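Local coordinates for endoglucanase (Uncultured bacterium, PDB 3X17), which catalyses the internal cleavage of beta-1,4-glucosidic bonds in cellulose, as a glycoside hydrolase family 9 endoglucanase, at residues A[170-184]-A[225-237]. Numbering follows the deposited sequence.
Sequences ATGGWHDAGDYGKYV and EVRWGLEWLFRMQ. With ZN (zinc ion), chain C.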
loop_
_atom_site.group_PDB
_atom_site.type_symbol
_atom_site.label_atom_id
_atom_site.label_comp_id
_atom_site.label_asym_id
_atom_site.label_seq_id
_atom_site.Cartn_x
_atom_site.Cartn_y
_atom_site.Cartn_z
ATOM N N ALA A 170 -16.604 -0.181 19.753
ATOM C CA ALA A 170 -15.384 -0.160 18.942
ATOM C C ALA A 170 -15.806 -0.660 17.581
ATOM O O ALA A 170 -15.143 -1.431 16.918
ATOM C CB ALA A 170 -14.312 -1.074 19.558
ATOM N N THR A 171 -16.983 -0.259 17.228
ATOM C CA THR A 171 -17.551 -0.544 15.953
ATOM C C THR A 171 -16.877 0.327 14.868
ATOM O O THR A 171 -16.198 1.223 15.198
ATOM C CB THR A 171 -19.057 -0.301 16.097
ATOM O OG1 THR A 171 -19.743 -0.955 15.059
ATOM C CG2 THR A 171 -19.372 1.138 16.100
ATOM N N GLY A 172 -17.057 0.032 13.594
ATOM C CA GLY A 172 -16.522 0.875 12.499
ATOM C C GLY A 172 -15.135 0.424 12.043
ATOM O O GLY A 172 -14.751 -0.718 12.281
ATOM N N GLY A 173 -14.347 1.337 11.470
ATOM C CA GLY A 173 -13.033 0.973 10.922
ATOM C C GLY A 173 -13.099 0.145 9.645
ATOM O O GLY A 173 -14.158 0.067 8.991
ATOM N N TRP A 174 -11.953 -0.414 9.248
ATOM C CA TRP A 174 -11.852 -1.200 8.007
ATOM C C TRP A 174 -11.604 -2.671 8.292
ATOM O O TRP A 174 -10.680 -2.995 9.048
ATOM C CB TRP A 174 -10.674 -0.713 7.149
ATOM C CG TRP A 174 -10.745 0.742 6.709
ATOM C CD1 TRP A 174 -11.769 1.350 6.044
ATOM C CD2 TRP A 174 -9.750 1.761 6.938
ATOM N NE1 TRP A 174 -11.475 2.685 5.843
ATOM C CE2 TRP A 174 -10.233 2.955 6.358
ATOM C CE3 TRP A 174 -8.481 1.765 7.531
ATOM C CZ2 TRP A 174 -9.490 4.148 6.357
ATOM C CZ3 TRP A 174 -7.729 2.958 7.516
ATOM C CH2 TRP A 174 -8.252 4.131 6.940
ATOM N N HIS A 175 -12.322 -3.563 7.600
ATOM C CA HIS A 175 -11.846 -4.945 7.471
ATOM C C HIS A 175 -10.423 -4.915 6.929
ATOM O O HIS A 175 -10.138 -4.173 5.980
ATOM C CB HIS A 175 -12.739 -5.766 6.540
ATOM C CG HIS A 175 -14.136 -5.926 7.033
ATOM N ND1 HIS A 175 -15.220 -5.976 6.184
ATOM C CD2 HIS A 175 -14.642 -5.972 8.295
ATOM C CE1 HIS A 175 -16.329 -6.114 6.896
ATOM N NE2 HIS A 175 -16.003 -6.117 8.177
ATOM N N ASP A 176 -9.532 -5.671 7.569
ATOM C CA ASP A 176 -8.087 -5.496 7.383
ATOM C C ASP A 176 -7.672 -5.941 5.993
ATOM O O ASP A 176 -6.722 -5.408 5.414
ATOM C CB ASP A 176 -7.292 -6.301 8.420
ATOM C CG ASP A 176 -5.780 -5.990 8.385
ATOM O OD1 ASP A 176 -5.437 -4.832 8.670
ATOM O OD2 ASP A 176 -4.943 -6.895 8.085
ATOM N N ALA A 177 -8.319 -6.984 5.490
ATOM C CA ALA A 177 -7.760 -7.736 4.377
ATOM C C ALA A 177 -8.830 -8.592 3.745
ATOM O O ALA A 177 -9.893 -8.094 3.406
ATOM C CB ALA A 177 -6.589 -8.594 4.868
ATOM N N GLY A 178 -8.572 -9.891 3.610
ATOM C CA GLY A 178 -9.628 -10.824 3.252
ATOM C C GLY A 178 -10.368 -11.453 4.431
ATOM O O GLY A 178 -11.282 -12.264 4.238
ATOM N N ASP A 179 -9.905 -11.169 5.644
ATOM C CA ASP A 179 -10.680 -11.466 6.834
ATOM C C ASP A 179 -11.412 -10.213 7.270
ATOM O O ASP A 179 -11.476 -9.207 6.530
ATOM C CB ASP A 179 -9.771 -11.948 7.977
ATOM C CG ASP A 179 -8.770 -10.889 8.403
ATOM O OD1 ASP A 179 -8.226 -10.219 7.505
ATOM O OD2 ASP A 179 -8.548 -10.711 9.618
ATOM N N TYR A 180 -11.957 -10.263 8.480
ATOM C CA TYR A 180 -12.773 -9.161 8.989
ATOM C C TYR A 180 -12.214 -8.599 10.281
ATOM O O TYR A 180 -12.805 -7.685 10.879
ATOM C CB TYR A 180 -14.234 -9.605 9.207
ATOM C CG TYR A 180 -14.920 -10.107 7.948
ATOM C CD1 TYR A 180 -14.846 -9.385 6.755
ATOM C CD2 TYR A 180 -15.669 -11.281 7.955
ATOM C CE1 TYR A 180 -15.467 -9.837 5.595
ATOM C CE2 TYR A 180 -16.334 -11.708 6.807
ATOM C CZ TYR A 180 -16.221 -10.995 5.634
ATOM O OH TYR A 180 -16.848 -11.445 4.471
ATOM N N GLY A 181 -11.035 -9.072 10.671
ATOM C CA GLY A 181 -10.320 -8.478 11.796
ATOM C C GLY A 181 -9.973 -7.019 11.550
ATOM O O GLY A 181 -9.903 -6.565 10.416
ATOM N N LYS A 182 -9.890 -6.245 12.624
ATOM C CA LYS A 182 -9.535 -4.838 12.522
ATOM C C LYS A 182 -8.334 -4.625 13.432
ATOM O O LYS A 182 -8.284 -5.142 14.534
ATOM C CB LYS A 182 -10.699 -3.970 12.975
ATOM C CG LYS A 182 -12.035 -4.311 12.248
ATOM C CD LYS A 182 -13.136 -3.306 12.563
ATOM C CE LYS A 182 -13.480 -3.270 14.047
ATOM N NZ LYS A 182 -14.824 -2.590 14.274
ATOM N N TYR A 183 -7.289 -4.028 12.901
ATOM C CA TYR A 183 -5.998 -4.122 13.577
ATOM C C TYR A 183 -5.409 -2.739 13.628
ATOM O O TYR A 183 -5.294 -2.086 12.600
ATOM C CB TYR A 183 -5.060 -5.004 12.772
ATOM C CG TYR A 183 -5.542 -6.395 12.530
ATOM C CD1 TYR A 183 -6.318 -6.679 11.414
ATOM C CD2 TYR A 183 -5.066 -7.460 13.303
ATOM C CE1 TYR A 183 -6.653 -7.961 11.091
ATOM C CE2 TYR A 183 -5.379 -8.773 12.974
ATOM C CZ TYR A 183 -6.209 -9.014 11.903
ATOM O OH TYR A 183 -6.565 -10.308 11.583
ATOM N N VAL A 184 -5.058 -2.273 14.814
ATOM C CA VAL A 184 -4.575 -0.909 14.936
ATOM C C VAL A 184 -3.236 -0.687 14.193
ATOM O O VAL A 184 -2.946 0.427 13.716
ATOM C CB VAL A 184 -4.420 -0.494 16.398
ATOM C CG1 VAL A 184 -3.522 0.755 16.481
ATOM C CG2 VAL A 184 -5.784 -0.169 16.995
ATOM N N GLU A 225 -12.496 9.262 4.031
ATOM C CA GLU A 225 -12.186 7.849 4.238
ATOM C C GLU A 225 -11.221 7.701 5.413
ATOM O O GLU A 225 -11.438 6.874 6.299
ATOM C CB GLU A 225 -11.590 7.192 2.999
ATOM C CG GLU A 225 -11.541 5.648 3.134
ATOM C CD GLU A 225 -12.951 5.044 3.198
ATOM O OE1 GLU A 225 -13.817 5.500 2.411
ATOM O OE2 GLU A 225 -13.202 4.187 4.074
ATOM N N VAL A 226 -10.112 8.434 5.354
ATOM C CA VAL A 226 -9.157 8.471 6.448
ATOM C C VAL A 226 -9.862 8.681 7.781
ATOM O O VAL A 226 -9.496 8.073 8.780
ATOM C CB VAL A 226 -8.111 9.587 6.257
ATOM C CG1 VAL A 226 -7.421 9.905 7.581
ATOM C CG2 VAL A 226 -7.086 9.178 5.174
ATOM N N ARG A 227 -10.855 9.564 7.805
ATOM C CA ARG A 227 -11.501 9.893 9.054
ATOM C C ARG A 227 -12.267 8.682 9.600
ATOM O O ARG A 227 -12.254 8.441 10.785
ATOM C CB ARG A 227 -12.455 11.085 8.874
ATOM C CG ARG A 227 -12.862 11.675 10.201
ATOM C CD ARG A 227 -14.291 12.166 10.250
ATOM N NE ARG A 227 -14.398 13.560 9.843
ATOM C CZ ARG A 227 -14.960 14.532 10.562
ATOM N NH1 ARG A 227 -15.498 14.303 11.769
ATOM N NH2 ARG A 227 -14.982 15.752 10.052
ATOM N N TRP A 228 -12.907 7.914 8.718
ATOM C CA TRP A 228 -13.485 6.638 9.098
ATOM C C TRP A 228 -12.470 5.795 9.869
ATOM O O TRP A 228 -12.783 5.260 10.926
ATOM C CB TRP A 228 -13.971 5.866 7.864
ATOM C CG TRP A 228 -14.850 4.661 8.195
ATOM C CD1 TRP A 228 -14.448 3.359 8.345
ATOM C CD2 TRP A 228 -16.271 4.670 8.430
ATOM N NE1 TRP A 228 -15.519 2.567 8.688
ATOM C CE2 TRP A 228 -16.651 3.346 8.745
ATOM C CE3 TRP A 228 -17.254 5.673 8.412
ATOM C CZ2 TRP A 228 -17.978 2.989 9.007
ATOM C CZ3 TRP A 228 -18.584 5.321 8.710
ATOM C CH2 TRP A 228 -18.927 3.997 9.012
ATOM N N GLY A 229 -11.252 5.673 9.349
ATOM C CA GLY A 229 -10.269 4.812 10.006
ATOM C C GLY A 229 -9.859 5.394 11.340
ATOM O O GLY A 229 -9.739 4.680 12.329
ATOM N N LEU A 230 -9.661 6.709 11.376
ATOM C CA LEU A 230 -9.147 7.364 12.574
ATOM C C LEU A 230 -10.177 7.383 13.702
ATOM O O LEU A 230 -9.814 7.319 14.892
ATOM C CB LEU A 230 -8.729 8.790 12.251
ATOM C CG LEU A 230 -7.569 8.901 11.247
ATOM C CD1 LEU A 230 -7.256 10.367 11.096
ATOM C CD2 LEU A 230 -6.367 8.144 11.823
ATOM N N GLU A 231 -11.453 7.520 13.326
ATOM C CA GLU A 231 -12.547 7.490 14.309
ATOM C C GLU A 231 -12.688 6.137 15.006
ATOM O O GLU A 231 -12.973 6.065 16.212
ATOM C CB GLU A 231 -13.854 7.948 13.667
ATOM C CG GLU A 231 -13.833 9.460 13.474
ATOM C CD GLU A 231 -15.138 10.062 12.963
ATOM O OE1 GLU A 231 -15.846 9.390 12.178
ATOM O OE2 GLU A 231 -15.394 11.263 13.263
ATOM N N TRP A 232 -12.349 5.084 14.280
ATOM C CA TRP A 232 -12.207 3.771 14.887
ATOM C C TRP A 232 -11.041 3.655 15.844
ATOM O O TRP A 232 -11.192 3.123 16.935
ATOM C CB TRP A 232 -12.121 2.683 13.830
ATOM C CG TRP A 232 -12.068 1.365 14.471
ATOM C CD1 TRP A 232 -13.057 0.774 15.209
ATOM C CD2 TRP A 232 -10.926 0.504 14.570
ATOM N NE1 TRP A 232 -12.625 -0.433 15.694
ATOM C CE2 TRP A 232 -11.306 -0.599 15.365
ATOM C CE3 TRP A 232 -9.652 0.516 14.000
ATOM C CZ2 TRP A 232 -10.451 -1.653 15.630
ATOM C CZ3 TRP A 232 -8.791 -0.541 14.275
ATOM C CH2 TRP A 232 -9.193 -1.597 15.097
ATOM N N LEU A 233 -9.881 4.195 15.463
ATOM C CA LEU A 233 -8.784 4.393 16.415
ATOM C C LEU A 233 -9.185 5.081 17.735
ATOM O O LEU A 233 -8.726 4.667 18.808
ATOM C CB LEU A 233 -7.595 5.134 15.767
ATOM C CG LEU A 233 -6.868 4.461 14.591
ATOM C CD1 LEU A 233 -5.529 5.181 14.278
ATOM C CD2 LEU A 233 -6.633 2.923 14.831
ATOM N N PHE A 234 -9.964 6.171 17.666
ATOM C CA PHE A 234 -10.479 6.793 18.883
ATOM C C PHE A 234 -11.172 5.749 19.785
ATOM O O PHE A 234 -10.946 5.725 20.996
ATOM C CB PHE A 234 -11.466 7.945 18.586
ATOM C CG PHE A 234 -10.839 9.141 17.911
ATOM C CD1 PHE A 234 -9.564 9.591 18.272
ATOM C CD2 PHE A 234 -11.568 9.872 16.974
ATOM C CE1 PHE A 234 -8.989 10.691 17.622
ATOM C CE2 PHE A 234 -11.042 11.039 16.401
ATOM C CZ PHE A 234 -9.744 11.435 16.708
ATOM N N ARG A 235 -12.012 4.898 19.195
ATOM C CA ARG A 235 -12.796 3.931 19.997
ATOM C C ARG A 235 -11.866 2.867 20.576
ATOM O O ARG A 235 -12.236 2.164 21.521
ATOM C CB ARG A 235 -13.911 3.298 19.156
ATOM C CG ARG A 235 -14.872 4.318 18.472
ATOM C CD ARG A 235 -15.840 3.646 17.473
ATOM N NE ARG A 235 -16.574 4.654 16.708
ATOM C CZ ARG A 235 -16.400 4.945 15.404
ATOM N NH1 ARG A 235 -15.703 4.155 14.574
ATOM N NH2 ARG A 235 -17.034 5.990 14.895
ATOM N N MET A 236 -10.687 2.709 19.972
ATOM C CA MET A 236 -9.678 1.751 20.449
ATOM C C MET A 236 -8.733 2.359 21.500
ATOM O O MET A 236 -7.732 1.742 21.900
ATOM C CB MET A 236 -8.865 1.202 19.280
ATOM C CG MET A 236 -9.630 0.244 18.356
ATOM S SD MET A 236 -10.201 -1.264 19.219
ATOM C CE MET A 236 -8.752 -2.358 19.053
ATOM N N GLN A 237 -9.036 3.578 21.920
ATOM C CA GLN A 237 -8.206 4.253 22.884
ATOM C C GLN A 237 -8.821 4.258 24.281
ATOM O O GLN A 237 -9.953 4.662 24.496
ATOM C CB GLN A 237 -7.824 5.682 22.446
ATOM C CG GLN A 237 -6.649 6.263 23.265
ATOM C CD GLN A 237 -6.339 7.738 22.942
ATOM O OE1 GLN A 237 -7.231 8.501 22.542
ATOM N NE2 GLN A 237 -5.072 8.144 23.135
HETATM ZN ZN ZN C . -17.246 -5.984 9.819
HETATM O O HOH W 1 -15.196 4.082 11.753
#
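Trp-232 lies between Lys-182, whose CD sits over one ring face, and Met-236, the first residue past the end of its helix, whose CG sits over the opposite face 3.4 Å from the plane. With CG anti to the backbone N (chi1 -176°), the indole reaches from the helix across the loop, and NE1 donates to Ala-170 O at 3.0 Å. That oxygen lies in the indole plane, yet the donor stands 56° above the carbonyl plane, so the bond misses the lone pairs; Lys-182 NZ instead meets a lone pair of Ala-170 O in the carbonyl plane, at 2.9 Å, and also bonds Gly-172 O. Replacing Trp-232 with an alanine is likely to cost Ala-170 O one of its two donors and the Lys-182 chain the ring face it packs on.

Trp-228 donates from NE1 to Gly-173 O (2.9 Å), again in its ring plane. Gly-173 CA packs 3.5 Å from Trp-232 CB, where a side chain would collide with the indole. Conversely, Gly-229 CA lies over the six-membered ring of Trp-174, a CH-pi contact almost along the ring normal. The Trp-174 NE1 bond to Glu-225 OE2 (2.9 Å) is the straightest across the contact at 161° and uses the anti lone pair; Arg-131 pairs with OE1. A water joins Gly-173 N, Trp-228 O and Arg-235 NH1.

Helix 221-235 of the (alpha/alpha)6 barrel is thus fastened to the loop bearing His-175, which binds zinc with Cys-132, Asp-148 and His-149. Asp-152 forms a salt bridge with Lys-182, strand 243-249 packs on Ala-170 and Met-236, and helix 272-288 meets Leu-233 and Val-184.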